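Local coordinates for type-2 ice-structuring protein (Brachyopsis rostratus, PDB 2ZIB), which binds to ice crystals and inhibits their growth, protecting the blood of the fish from freezing at subzero sea-water temperatures, at residues A[70-75]-A[102-107]; A[95-100]-A[115-120]; A[21-26]-A[126-131]; A[45-50]-A[80-85]; A[15-20]-A[51-56]. One frame throughout, in Å; residues are numbered along the deposited sequence.

Contact 1 (A[70-75]-A[102-107]); sequences SACKVA and DCCMQM
Ser70 pairs with Cys104 across an antiparallel, non-hydrogen-bonded bridge, and two residues further on the Cys72-Cys103 disulfide ties the loop to the residue just before strand 104-107, at a classic beta bulge of this C-type lectin fold. The evidence for the pairing is the 4.5 Å between Ser70 CA and Cys104 CA. Both side chains leave on the same face of the sheet, where Trp31 of helix 31-40 touches each of them. Ser70 also brings its CA to 3.3 Å from Cys103 O, a CA-H...O contact. The next residue supplies the stronger bond to that oxygen: Ala71 N donates to Cys103 O over 2.9 Å, at an N-H...O angle of 157° and in the carbonyl plane. The carbonyl O of Ala71 in turn has Cys103 CB packed against it at 3.4 Å. Cys72 completes the link through its sulfur, which bonds to Cys103 SG at 2.0 Å with a right-handed chi3 of 101°. On the strand side this needs Cys103 SG to stand between its own backbone N and carbonyl carbon (chi1 62°), which turns it to the incoming loop. Cys72 lies at the surface, whereas Cys103 is buried. Cys103 and Cys104 form the bulge because both face Leu118 of the neighbouring strand 115-118, yet the two adjacent cysteines enter different disulfides, since Cys104 is bonded to Cys120. The two crosslinks lie close together: Cys72 SG is 4.4 Å from Cys104 SG.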
# COMPACT_ATOMS: atom_id res chain seq x y z
N SER A 70 2.10 -7.93 3.45
CA SER A 70 2.24 -9.32 3.02
C SER A 70 2.24 -10.23 4.25
O SER A 70 2.55 -9.77 5.36
CB SER A 70 3.50 -9.55 2.14
OG SER A 70 4.70 -9.36 2.90
N ALA A 71 1.90 -11.49 4.02
CA ALA A 71 1.86 -12.52 5.10
C ALA A 71 2.33 -13.82 4.49
O ALA A 71 1.64 -14.83 4.48
CB ALA A 71 0.43 -12.64 5.67
N CYS A 72 3.57 -13.81 3.98
CA CYS A 72 4.08 -14.88 3.17
C CYS A 72 5.03 -15.81 3.89
O CYS A 72 5.50 -16.77 3.30
CB CYS A 72 4.77 -14.32 1.90
SG CYS A 72 3.64 -13.36 0.85
N LYS A 73 5.32 -15.52 5.15
CA LYS A 73 6.21 -16.36 5.96
C LYS A 73 5.43 -17.25 6.91
O LYS A 73 5.59 -18.49 6.95
CB LYS A 73 7.23 -15.49 6.71
CG LYS A 73 8.23 -14.77 5.83
CD LYS A 73 9.17 -13.92 6.68
CE LYS A 73 9.95 -12.91 5.81
NZ LYS A 73 11.19 -12.45 6.54
N VAL A 74 4.60 -16.63 7.74
CA VAL A 74 3.71 -17.32 8.69
C VAL A 74 2.30 -16.95 8.25
O VAL A 74 1.97 -15.77 8.14
CB VAL A 74 4.00 -16.83 10.13
CG1 VAL A 74 2.90 -17.35 11.07
CG2 VAL A 74 5.40 -17.32 10.61
N ALA A 75 1.47 -17.98 8.00
CA ALA A 75 0.14 -17.73 7.45
C ALA A 75 -0.63 -16.77 8.35
O ALA A 75 -0.66 -16.95 9.59
CB ALA A 75 -0.63 -19.03 7.28
N ASP A 102 -1.73 -17.01 -1.45
CA ASP A 102 -2.33 -15.75 -1.86
C ASP A 102 -2.03 -14.73 -0.74
O ASP A 102 -2.93 -14.41 0.05
CB ASP A 102 -3.87 -15.91 -1.97
CG ASP A 102 -4.33 -16.73 -3.15
OD1 ASP A 102 -3.76 -17.80 -3.46
OD2 ASP A 102 -5.28 -16.31 -3.86
N CYS A 103 -0.79 -14.27 -0.68
CA CYS A 103 -0.31 -13.65 0.58
C CYS A 103 0.12 -12.20 0.45
O CYS A 103 0.72 -11.68 1.37
CB CYS A 103 0.79 -14.53 1.21
SG CYS A 103 2.28 -14.72 0.19
N CYS A 104 -0.31 -11.55 -0.63
CA CYS A 104 -0.00 -10.12 -0.80
C CYS A 104 -1.28 -9.25 -0.70
O CYS A 104 -2.34 -9.60 -1.25
CB CYS A 104 0.68 -9.90 -2.14
SG CYS A 104 2.42 -10.33 -2.11
N MET A 105 -1.17 -8.10 -0.04
CA MET A 105 -2.32 -7.24 0.23
C MET A 105 -2.54 -6.21 -0.85
O MET A 105 -1.60 -5.53 -1.29
CB MET A 105 -2.05 -6.53 1.54
CG MET A 105 -3.18 -5.64 2.06
SD MET A 105 -2.63 -4.54 3.38
CE MET A 105 -2.52 -5.63 4.80
N GLN A 106 -3.79 -6.05 -1.25
CA GLN A 106 -4.16 -4.99 -2.16
C GLN A 106 -5.40 -4.27 -1.66
O GLN A 106 -6.21 -4.84 -0.94
CB GLN A 106 -4.47 -5.50 -3.57
CG GLN A 106 -5.50 -6.59 -3.62
CD GLN A 106 -5.85 -7.04 -5.03
OE1 GLN A 106 -7.04 -7.04 -5.36
NE2 GLN A 106 -4.86 -7.40 -5.83
N MET A 107 -5.56 -3.04 -2.14
CA MET A 107 -6.88 -2.35 -2.12
C MET A 107 -7.63 -2.90 -3.33
O MET A 107 -7.12 -2.83 -4.48
CB MET A 107 -6.72 -0.84 -2.20
CG MET A 107 -5.93 -0.27 -1.03
SD MET A 107 -5.54 1.48 -1.26
CE MET A 107 -6.63 2.27 -0.17

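Contact 2 (A[95-100]-A[115-120]); sequences KPNDIL and WDDLPC
The carboxylate of Asp117 has its open edge filled by two successive backbone amides and one face covered by Pro96, whose CB is 3.5 Å from Asp117 OD2. Asn97 N donates to Asp117 OD1 at 2.9 Å and Asp98 N to Asp117 OD2 at 2.9 Å, each to a syn lone pair, so the group is gripped at both oxygens and its rotation is fixed. Asp117 CG stands between its backbone N and carbonyl carbon (chi1 53°), which directs it toward loop 95-100. The Asp116 carboxylate is approached on opposite faces: Lys95 CG and CD lie over one, with Lys95 CD 3.2 Å from Asp116 OD1, and Asp117 N reaches the same oxygen from above the other, 40° out of plane. Lys95 NZ meets Asp116 through water 1, which lies 2.7 Å from Asp116 OD2. Asp98 turns its carboxylate plane at 84° to that of Asp117, and its OD1 accepts a hydrogen bond from Trp78 NE1. The cis peptide before Pro96 and the Trp115-Asp116-Asp117 sequence probably correspond to the calcium-binding elements of other C-type lectins; here protein amides engage Asp117. Loop 95-100 runs beside strand 115-118, which pairs with strand 104-107, while Trp115 extends away to Ile67 of strand 65-67 and to Gln54 of helix 51-60.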
# COMPACT_ATOMS: atom_id res chain seq x y z
N LYS A 95 -12.57 -11.43 4.59
CA LYS A 95 -11.11 -11.44 4.34
C LYS A 95 -10.35 -11.02 5.58
O LYS A 95 -10.93 -10.36 6.47
CB LYS A 95 -10.85 -10.48 3.13
CG LYS A 95 -11.74 -10.77 1.92
CD LYS A 95 -11.63 -12.19 1.45
CE LYS A 95 -12.63 -12.37 0.34
NZ LYS A 95 -12.52 -13.74 -0.30
N PRO A 96 -9.07 -11.35 5.70
CA PRO A 96 -8.27 -12.07 4.72
C PRO A 96 -8.51 -13.57 4.73
O PRO A 96 -8.91 -14.11 5.74
CB PRO A 96 -6.83 -11.74 5.18
CG PRO A 96 -6.92 -11.60 6.71
CD PRO A 96 -8.29 -10.96 6.90
N ASN A 97 -8.24 -14.26 3.63
CA ASN A 97 -8.34 -15.75 3.67
C ASN A 97 -7.12 -16.38 4.37
O ASN A 97 -7.26 -17.49 4.88
CB ASN A 97 -8.52 -16.41 2.30
CG ASN A 97 -9.91 -16.37 1.84
OD1 ASN A 97 -10.79 -17.16 2.28
ND2 ASN A 97 -10.16 -15.44 0.95
N ASP A 98 -5.99 -15.65 4.43
CA ASP A 98 -4.80 -16.15 5.13
C ASP A 98 -4.34 -17.52 4.59
O ASP A 98 -3.86 -18.38 5.34
CB ASP A 98 -5.03 -16.18 6.65
CG ASP A 98 -5.07 -14.82 7.25
OD1 ASP A 98 -4.61 -13.83 6.59
OD2 ASP A 98 -5.49 -14.67 8.41
N ILE A 99 -4.47 -17.72 3.28
CA ILE A 99 -3.89 -18.88 2.61
C ILE A 99 -2.53 -18.46 2.08
O ILE A 99 -2.43 -17.42 1.39
CB ILE A 99 -4.85 -19.39 1.47
CG1 ILE A 99 -6.25 -19.75 2.00
CG2 ILE A 99 -4.25 -20.60 0.79
CD1 ILE A 99 -7.36 -19.81 0.89
N LEU A 100 -1.47 -19.23 2.35
CA LEU A 100 -0.13 -18.78 2.01
C LEU A 100 0.10 -18.58 0.49
O LEU A 100 0.90 -17.74 0.10
CB LEU A 100 0.94 -19.76 2.54
CG LEU A 100 1.24 -19.59 4.03
CD1 LEU A 100 2.00 -20.80 4.54
CD2 LEU A 100 2.12 -18.38 4.27
N TRP A 115 -9.52 -4.08 1.71
CA TRP A 115 -8.34 -4.87 1.40
C TRP A 115 -8.64 -6.36 1.19
O TRP A 115 -9.57 -6.91 1.79
CB TRP A 115 -7.32 -4.78 2.54
CG TRP A 115 -6.94 -3.38 2.92
CD1 TRP A 115 -7.21 -2.18 2.29
CD2 TRP A 115 -6.25 -3.05 4.12
NE1 TRP A 115 -6.68 -1.12 3.01
CE2 TRP A 115 -6.11 -1.63 4.15
CE3 TRP A 115 -5.73 -3.81 5.19
CZ2 TRP A 115 -5.45 -0.95 5.21
CZ3 TRP A 115 -5.06 -3.13 6.25
CH2 TRP A 115 -4.94 -1.71 6.24
N ASP A 116 -7.82 -7.02 0.37
CA ASP A 116 -7.92 -8.45 0.18
C ASP A 116 -6.52 -8.99 -0.06
O ASP A 116 -5.63 -8.23 -0.48
CB ASP A 116 -8.87 -8.75 -0.98
CG ASP A 116 -9.36 -10.18 -1.05
OD1 ASP A 116 -9.07 -11.01 -0.16
OD2 ASP A 116 -10.10 -10.49 -2.02
N ASP A 117 -6.36 -10.29 0.18
CA ASP A 117 -5.07 -10.95 -0.01
C ASP A 117 -5.13 -11.82 -1.25
O ASP A 117 -5.98 -12.70 -1.37
CB ASP A 117 -4.64 -11.72 1.27
CG ASP A 117 -5.65 -12.69 1.87
OD1 ASP A 117 -6.89 -12.62 1.69
OD2 ASP A 117 -5.17 -13.54 2.66
N LEU A 118 -4.27 -11.49 -2.21
CA LEU A 118 -4.29 -12.08 -3.56
C LEU A 118 -2.92 -12.72 -3.84
O LEU A 118 -1.94 -12.43 -3.13
CB LEU A 118 -4.52 -10.96 -4.60
CG LEU A 118 -5.96 -10.61 -4.92
CD1 LEU A 118 -6.68 -11.69 -5.67
CD2 LEU A 118 -6.83 -10.17 -3.71
N PRO A 119 -2.82 -13.52 -4.91
CA PRO A 119 -1.50 -14.02 -5.30
C PRO A 119 -0.55 -12.87 -5.63
O PRO A 119 -0.89 -11.99 -6.43
CB PRO A 119 -1.80 -14.86 -6.54
CG PRO A 119 -3.26 -15.25 -6.37
CD PRO A 119 -3.90 -14.02 -5.78
N CYS A 120 0.64 -12.92 -5.05
CA CYS A 120 1.63 -11.87 -5.26
C CYS A 120 1.98 -11.68 -6.75
O CYS A 120 2.29 -10.54 -7.12
CB CYS A 120 2.88 -12.21 -4.45
SG CYS A 120 2.56 -12.28 -2.65
O HOH W 1 -10.90 -13.03 -2.21

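Contact 3 (A[21-26]-A[126-131])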
# COMPACT_ATOMS: atom_id res chain seq x y z
N CYS A 21 4.56 11.40 1.82
CA CYS A 21 4.41 11.64 0.38
C CYS A 21 4.05 10.34 -0.30
O CYS A 21 4.57 9.28 0.07
CB CYS A 21 5.74 12.15 -0.21
SG CYS A 21 6.23 13.74 0.43
N PHE A 22 3.13 10.44 -1.27
CA PHE A 22 2.57 9.26 -1.94
C PHE A 22 2.82 9.34 -3.43
O PHE A 22 2.75 10.41 -4.04
CB PHE A 22 1.08 9.16 -1.63
CG PHE A 22 0.81 8.89 -0.18
CD1 PHE A 22 0.78 9.94 0.76
CD2 PHE A 22 0.66 7.58 0.29
CE1 PHE A 22 0.57 9.69 2.10
CE2 PHE A 22 0.46 7.31 1.67
CZ PHE A 22 0.40 8.38 2.56
N TYR A 23 3.09 8.19 -4.03
CA TYR A 23 3.31 8.07 -5.48
C TYR A 23 2.40 7.03 -6.08
O TYR A 23 2.43 5.88 -5.66
CB TYR A 23 4.77 7.68 -5.73
CG TYR A 23 5.06 7.64 -7.22
CD1 TYR A 23 5.24 8.82 -7.91
CD2 TYR A 23 5.11 6.45 -7.92
CE1 TYR A 23 5.48 8.81 -9.28
CE2 TYR A 23 5.34 6.39 -9.30
CZ TYR A 23 5.50 7.60 -9.97
OH TYR A 23 5.72 7.62 -11.32
N SER A 24 1.62 7.45 -7.07
CA SER A 24 0.73 6.54 -7.77
C SER A 24 1.47 5.97 -8.97
O SER A 24 1.75 6.70 -9.92
CB SER A 24 -0.56 7.28 -8.15
OG SER A 24 -1.39 6.39 -8.85
N GLU A 25 1.80 4.67 -8.90
CA GLU A 25 2.47 3.96 -9.98
C GLU A 25 1.41 3.30 -10.85
O GLU A 25 0.78 2.29 -10.48
CB GLU A 25 3.41 2.89 -9.40
CG GLU A 25 4.08 2.03 -10.48
CD GLU A 25 4.87 2.85 -11.47
OE1 GLU A 25 5.98 3.31 -11.12
OE2 GLU A 25 4.37 3.07 -12.59
N ALA A 26 1.18 3.88 -12.02
CA ALA A 26 0.15 3.40 -12.95
C ALA A 26 0.59 2.14 -13.68
O ALA A 26 -0.25 1.40 -14.21
CB ALA A 26 -0.16 4.50 -13.97
N SER A 126 0.02 0.37 -8.29
CA SER A 126 0.45 0.36 -6.90
C SER A 126 0.59 1.76 -6.39
O SER A 126 0.57 2.74 -7.16
CB SER A 126 1.76 -0.43 -6.79
OG SER A 126 2.79 0.12 -7.64
N ILE A 127 0.83 1.87 -5.11
CA ILE A 127 1.05 3.17 -4.46
C ILE A 127 2.21 3.06 -3.50
O ILE A 127 2.28 2.13 -2.67
CB ILE A 127 -0.22 3.73 -3.80
CG1 ILE A 127 -0.01 5.14 -3.25
CG2 ILE A 127 -0.78 2.79 -2.85
CD1 ILE A 127 -0.97 6.20 -3.87
N CYS A 128 3.17 4.00 -3.66
CA CYS A 128 4.32 4.07 -2.76
C CYS A 128 4.15 5.20 -1.77
O CYS A 128 3.40 6.15 -2.02
CB CYS A 128 5.61 4.39 -3.55
SG CYS A 128 5.97 3.30 -4.97
N ALA A 129 4.89 5.12 -0.66
CA ALA A 129 4.94 6.21 0.30
C ALA A 129 6.36 6.36 0.84
O ALA A 129 7.15 5.40 0.84
CB ALA A 129 3.97 5.96 1.45
N LYS A 130 6.65 7.58 1.32
CA LYS A 130 7.90 7.84 2.04
C LYS A 130 7.69 9.14 2.83
O LYS A 130 6.70 9.87 2.62
CB LYS A 130 9.12 7.99 1.11
CG LYS A 130 9.02 9.12 0.05
CD LYS A 130 10.16 8.98 -0.95
CE LYS A 130 10.09 10.02 -2.04
NZ LYS A 130 11.18 9.79 -3.06
N ALA A 131 8.60 9.43 3.77
CA ALA A 131 8.48 10.65 4.56
C ALA A 131 8.56 11.89 3.70
O ALA A 131 9.33 11.96 2.72
CB ALA A 131 9.58 10.68 5.58
O HOH W 2 -1.84 3.70 -8.61
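Phe22 meets Ala129 and Ile127 in the apolar centre of this strand pair. Phe22 CE2 lies 3.8 Å from Ala129 CB, and Ile127 CG1 comes to the edge of the Phe22 ring, near its plane. Ile127 carries CG1 anti to its backbone N (chi1 -174°), which lays the branch against Tyr23 O at 3.5 Å and leads CD1 to Phe22 CB. Ile57 of helix 51-60 touches both Phe22 and Ile127, so this face belongs to the core. On the other face Tyr23 CB packs on Cys128 CB at 4.0 Å; this face also carries two disulfides, Cys128 with Cys38 and Cys21 with Cys10. Further out, Glu25 CB rests 3.3 Å from Ser126 OG, while its carboxylate turns aside to Thr27 N. Lys130 likewise sends its amine away, to Lys41 O, and forms a cation-pi contact with Trp14. Water 2 joins Ser24 OG, 2.7 Å away, to Ser126 O. Six backbone hydrogen bonds hold the strands, in pairs at Cys21-Lys130, Tyr23-Cys128 and Glu25-Ser126; Cys21 N to Lys130 O is 2.7 Å and almost straight at 172°. The axes approach to 4.5 Å at 158°. Antiparallel pairing of an N-terminal with the C-terminal strand, bringing the chain ends together, is a hallmark of the C-type lectin fold.

Contact 4 (A[45-50]-A[80-85])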
# COMPACT_ATOMS: atom_id res chain seq x y z
N LEU A 45 6.02 0.27 -0.82
CA LEU A 45 4.56 0.27 -1.00
C LEU A 45 3.91 0.90 0.24
O LEU A 45 4.39 0.70 1.35
CB LEU A 45 4.10 -1.18 -1.16
CG LEU A 45 4.35 -1.78 -2.54
CD1 LEU A 45 4.07 -3.29 -2.52
CD2 LEU A 45 3.51 -1.11 -3.62
N ALA A 46 2.81 1.61 0.04
CA ALA A 46 2.25 2.36 1.16
C ALA A 46 1.74 1.44 2.26
O ALA A 46 1.02 0.46 2.01
CB ALA A 46 1.10 3.22 0.66
N SER A 47 2.02 1.84 3.51
CA SER A 47 1.30 1.32 4.66
C SER A 47 0.18 2.30 5.02
O SER A 47 0.28 3.50 4.73
CB SER A 47 2.26 1.11 5.83
OG SER A 47 2.78 2.35 6.24
N ILE A 48 -0.87 1.79 5.67
CA ILE A 48 -2.07 2.56 5.96
C ILE A 48 -2.44 2.38 7.43
O ILE A 48 -2.53 1.26 7.94
CB ILE A 48 -3.22 2.09 5.07
CG1 ILE A 48 -2.84 2.16 3.58
CG2 ILE A 48 -4.50 2.90 5.39
CD1 ILE A 48 -3.95 1.84 2.60
N HIS A 49 -2.61 3.51 8.13
CA HIS A 49 -2.68 3.47 9.60
C HIS A 49 -3.92 4.10 10.17
O HIS A 49 -4.05 4.19 11.39
CB HIS A 49 -1.44 4.16 10.18
CG HIS A 49 -0.19 3.44 9.78
ND1 HIS A 49 0.17 2.26 10.36
CD2 HIS A 49 0.69 3.66 8.77
CE1 HIS A 49 1.23 1.77 9.74
NE2 HIS A 49 1.58 2.63 8.78
N SER A 50 -4.85 4.50 9.31
CA SER A 50 -6.12 5.09 9.75
C SER A 50 -7.09 5.11 8.62
O SER A 50 -6.69 5.03 7.45
CB SER A 50 -5.95 6.55 10.22
OG SER A 50 -5.53 7.36 9.15
N TRP A 80 3.89 -4.80 7.29
CA TRP A 80 4.13 -3.79 6.26
C TRP A 80 5.60 -3.79 5.84
O TRP A 80 6.49 -3.88 6.73
CB TRP A 80 3.80 -2.39 6.79
CG TRP A 80 2.35 -2.13 7.14
CD1 TRP A 80 1.85 -1.82 8.39
CD2 TRP A 80 1.23 -2.07 6.24
NE1 TRP A 80 0.49 -1.62 8.33
CE2 TRP A 80 0.08 -1.73 7.02
CE3 TRP A 80 1.08 -2.24 4.85
CZ2 TRP A 80 -1.19 -1.59 6.45
CZ3 TRP A 80 -0.19 -2.08 4.28
CH2 TRP A 80 -1.31 -1.77 5.09
N THR A 81 5.88 -3.60 4.56
CA THR A 81 7.29 -3.60 4.13
C THR A 81 8.10 -2.45 4.74
O THR A 81 9.33 -2.56 4.82
CB THR A 81 7.41 -3.51 2.63
OG1 THR A 81 6.69 -2.36 2.17
CG2 THR A 81 6.87 -4.77 1.93
N ASP A 82 7.44 -1.38 5.17
CA ASP A 82 8.17 -0.26 5.77
C ASP A 82 8.41 -0.47 7.27
O ASP A 82 8.98 0.41 7.91
CB ASP A 82 7.47 1.07 5.52
CG ASP A 82 6.10 1.17 6.14
OD1 ASP A 82 5.69 0.28 6.92
OD2 ASP A 82 5.40 2.19 5.89
N GLY A 83 8.02 -1.61 7.84
CA GLY A 83 8.29 -1.87 9.25
C GLY A 83 7.35 -1.20 10.23
O GLY A 83 7.52 -1.37 11.45
N THR A 84 6.36 -0.43 9.76
CA THR A 84 5.44 0.25 10.66
C THR A 84 4.41 -0.74 11.21
O THR A 84 4.25 -1.83 10.66
CB THR A 84 4.73 1.41 9.95
OG1 THR A 84 3.94 0.90 8.86
CG2 THR A 84 5.73 2.46 9.42
N PRO A 85 3.73 -0.38 12.31
CA PRO A 85 2.80 -1.32 12.90
C PRO A 85 1.54 -1.60 12.09
O PRO A 85 1.09 -0.69 11.39
CB PRO A 85 2.44 -0.66 14.26
CG PRO A 85 2.85 0.72 14.19
CD PRO A 85 3.88 0.86 13.11
O HOH W 3 4.86 -0.79 3.68
O HOH W 4 4.88 3.09 3.32
O HOH W 5 -2.00 -0.82 9.69
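Ser47 lies over the indole of Trp80, the residue that opens a type I turn ending at Gly83, and the turn carries an Asx turn at Asp82 that receives the Ser47 hydroxyl. Ser47 CB stands 3.5 Å from the centroid of the five-membered ring of Trp80 and 20° off its normal, a CH-pi contact over the face. Ile48 N sits over the same face toward the six-membered ring. At the indole edge, water 5 accepts from Trp80 NE1 and lies close to Ile48 O, to which it can donate. The Ser47 hydroxyl is held in two ways: OG donates to Asp82 OD2 at 2.6 Å, on the syn side of the carboxylate, and accepts from His49 NE2 at 2.8 Å. With OG between the backbone N and carbonyl carbon (chi1 65°), it points past the indole to Asp82. The His49 ring is oblique to the indole, its plane at 61°, with centroids 5.1 Å apart. Its other nitrogen, ND1, is hydrogen-bonded to Asp87 OD1. NE2 donates to Ser47 OG and ND1 faces a carboxylate oxygen, so both nitrogens may be donors, which would favour a protonated ring. Water 4 adds a further link between the segments, connecting Leu45 O and Ser47 N with Asp82 OD2. The second carboxylate oxygen serves the Asx turn, for Asp82 OD1 accepts from Thr84 OG1 at 2.7 Å and from Thr84 N at 3.0 Å, both reaching it from the same face. In the plane of the imidazole, His49 CE1 abuts Pro85 O at 3.0 Å.

Contact 5 (A[15-20]-A[51-56]); sequences TLHGQR and LEEQLY
His17 and Tyr56 come together where strand 15-17, leading into a type II' turn from His17 to Arg20, runs at 158° to the axis of helix 51-56, 10.7 Å away at the closest. The His17 CB methylene sits almost exactly above the centre of the Tyr56 ring, 3.5 Å from its centroid, a CH-pi contact. The imidazole then slides past the tyrosine in the opposite direction, so that Tyr56 CB lies over one of its faces while the ring planes differ by 33°. His17 has CG anti to the backbone N (chi1 174°), and the extended side chain also brings NE2 to 3.7 Å from Glu52 CG. At the far end of the tyrosine, Tyr56 OH and Thr15 OG1 share a hydrogen bond of 2.8 Å, and water 6 joins the same hydroxyl to Leu16 O. The charged link lies beyond the ND1 edge of the imidazole: Arg20 NH1 makes a salt bridge with Glu53 OE2 at 2.9 Å. The oxygen lies in the guanidinium plane, but NH1 stands well above the carboxylate plane. Water 7 donates to Glu53 OE2 and His17 O, and lies 2.8 Å from His17 ND1 at the ring edge. Both ends of the salt bridge have second partners, Glu53 OE1 accepting from His49 N and Arg20 NH1 donating to Ser47 O, which fixes their placement. Tyr56 also meets Phe22 of strand 20-26. An N-terminal beta hairpin, here packed on the second helix, is the mark of long-form C-type lectin domains.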
# COMPACT_ATOMS: atom_id res chain seq x y z
N THR A 15 2.59 13.24 -3.83
CA THR A 15 1.60 14.13 -3.22
C THR A 15 1.62 14.01 -1.71
O THR A 15 1.87 12.92 -1.15
CB THR A 15 0.20 13.85 -3.77
OG1 THR A 15 -0.18 12.47 -3.53
CG2 THR A 15 0.16 14.12 -5.24
N LEU A 16 1.36 15.14 -1.06
CA LEU A 16 1.49 15.24 0.38
C LEU A 16 0.19 14.93 1.13
O LEU A 16 -0.87 15.46 0.81
CB LEU A 16 1.94 16.70 0.69
CG LEU A 16 2.15 17.01 2.18
CD1 LEU A 16 3.31 16.25 2.82
CD2 LEU A 16 2.37 18.49 2.34
N HIS A 17 0.29 14.06 2.13
CA HIS A 17 -0.77 13.95 3.14
C HIS A 17 -0.12 13.83 4.50
O HIS A 17 0.66 12.92 4.74
CB HIS A 17 -1.68 12.70 2.92
CG HIS A 17 -2.67 12.52 4.04
ND1 HIS A 17 -2.43 11.74 5.16
CD2 HIS A 17 -3.85 13.14 4.27
CE1 HIS A 17 -3.44 11.84 6.00
NE2 HIS A 17 -4.29 12.72 5.51
N GLY A 18 -0.41 14.78 5.41
CA GLY A 18 0.20 14.72 6.72
C GLY A 18 1.71 14.86 6.63
O GLY A 18 2.23 15.86 6.06
N GLN A 19 2.41 13.87 7.19
CA GLN A 19 3.88 13.89 7.20
C GLN A 19 4.46 12.98 6.09
O GLN A 19 5.66 12.66 6.12
CB GLN A 19 4.35 13.36 8.56
CG GLN A 19 3.85 14.19 9.77
CD GLN A 19 4.39 15.57 9.68
OE1 GLN A 19 3.62 16.53 9.47
NE2 GLN A 19 5.72 15.70 9.78
N ARG A 20 3.61 12.50 5.16
CA ARG A 20 4.04 11.51 4.16
C ARG A 20 3.79 11.99 2.74
O ARG A 20 2.88 12.80 2.50
CB ARG A 20 3.31 10.18 4.44
CG ARG A 20 3.58 9.62 5.85
CD ARG A 20 2.68 8.43 6.14
NE ARG A 20 3.12 7.26 5.40
CZ ARG A 20 2.36 6.15 5.27
NH1 ARG A 20 1.11 6.12 5.69
NH2 ARG A 20 2.88 5.10 4.64
N LEU A 51 -8.36 5.32 8.94
CA LEU A 51 -9.34 5.53 7.88
C LEU A 51 -9.03 6.80 7.13
O LEU A 51 -9.26 6.87 5.93
CB LEU A 51 -10.77 5.57 8.44
CG LEU A 51 -11.85 5.72 7.35
CD1 LEU A 51 -11.95 4.64 6.26
CD2 LEU A 51 -13.23 5.86 8.06
N GLU A 52 -8.48 7.81 7.82
CA GLU A 52 -8.07 9.02 7.11
C GLU A 52 -7.08 8.73 5.97
O GLU A 52 -7.24 9.25 4.86
CB GLU A 52 -7.43 9.97 8.11
CG GLU A 52 -7.07 11.35 7.62
CD GLU A 52 -6.88 12.29 8.80
OE1 GLU A 52 -5.94 12.06 9.62
OE2 GLU A 52 -7.68 13.22 8.95
N GLU A 53 -6.08 7.91 6.25
CA GLU A 53 -5.12 7.52 5.21
C GLU A 53 -5.77 6.67 4.13
O GLU A 53 -5.53 6.89 2.95
CB GLU A 53 -3.94 6.80 5.85
CG GLU A 53 -2.96 7.79 6.45
CD GLU A 53 -1.70 7.14 6.97
OE1 GLU A 53 -1.65 5.90 7.12
OE2 GLU A 53 -0.70 7.88 7.20
N GLN A 54 -6.62 5.73 4.54
CA GLN A 54 -7.37 4.88 3.60
C GLN A 54 -8.09 5.76 2.61
O GLN A 54 -8.06 5.53 1.41
CB GLN A 54 -8.35 3.99 4.38
CG GLN A 54 -9.33 3.17 3.51
CD GLN A 54 -8.68 1.98 2.79
OE1 GLN A 54 -7.52 1.63 3.06
NE2 GLN A 54 -9.42 1.36 1.88
N LEU A 55 -8.82 6.76 3.13
CA LEU A 55 -9.62 7.61 2.26
C LEU A 55 -8.75 8.53 1.40
O LEU A 55 -9.08 8.79 0.24
CB LEU A 55 -10.62 8.43 3.11
CG LEU A 55 -11.72 7.62 3.82
CD1 LEU A 55 -12.53 8.57 4.77
CD2 LEU A 55 -12.64 6.87 2.79
N TYR A 56 -7.64 9.03 1.95
CA TYR A 56 -6.75 9.82 1.10
C TYR A 56 -6.21 8.99 -0.08
O TYR A 56 -6.17 9.44 -1.23
CB TYR A 56 -5.55 10.32 1.93
CG TYR A 56 -4.54 11.05 1.06
CD1 TYR A 56 -4.77 12.38 0.69
CD2 TYR A 56 -3.38 10.43 0.59
CE1 TYR A 56 -3.89 13.08 -0.16
CE2 TYR A 56 -2.50 11.11 -0.25
CZ TYR A 56 -2.74 12.42 -0.61
OH TYR A 56 -1.85 13.08 -1.43
O HOH W 6 -2.28 15.72 -1.74
O HOH W 7 -0.21 10.21 5.95

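Overall arrangement
Contacts 3 and 5 have centres 11 Å apart and share the sheet region of strands 15-17, 20-26 and 124-131, backed by helix 51-60. Contact 4, 12 Å from each, joins them through Ile127 with Ala46 and Ser47 with Arg20. Contacts 1 and 2, 6 Å apart, lie across the chain's centre from contact 3, on neighbouring strands 104-107 and 115-118 linked by Cys104-Cys120. Trp80 of contact 4 reaches that pair by packing on Met105 and Trp115. Along the sequence, contact 3 spans contacts 1, 2 and 4, while contacts 1 and 2 interleave. Pairing of the strands near the two chain ends thus closes the domain, with disulfides in both regions.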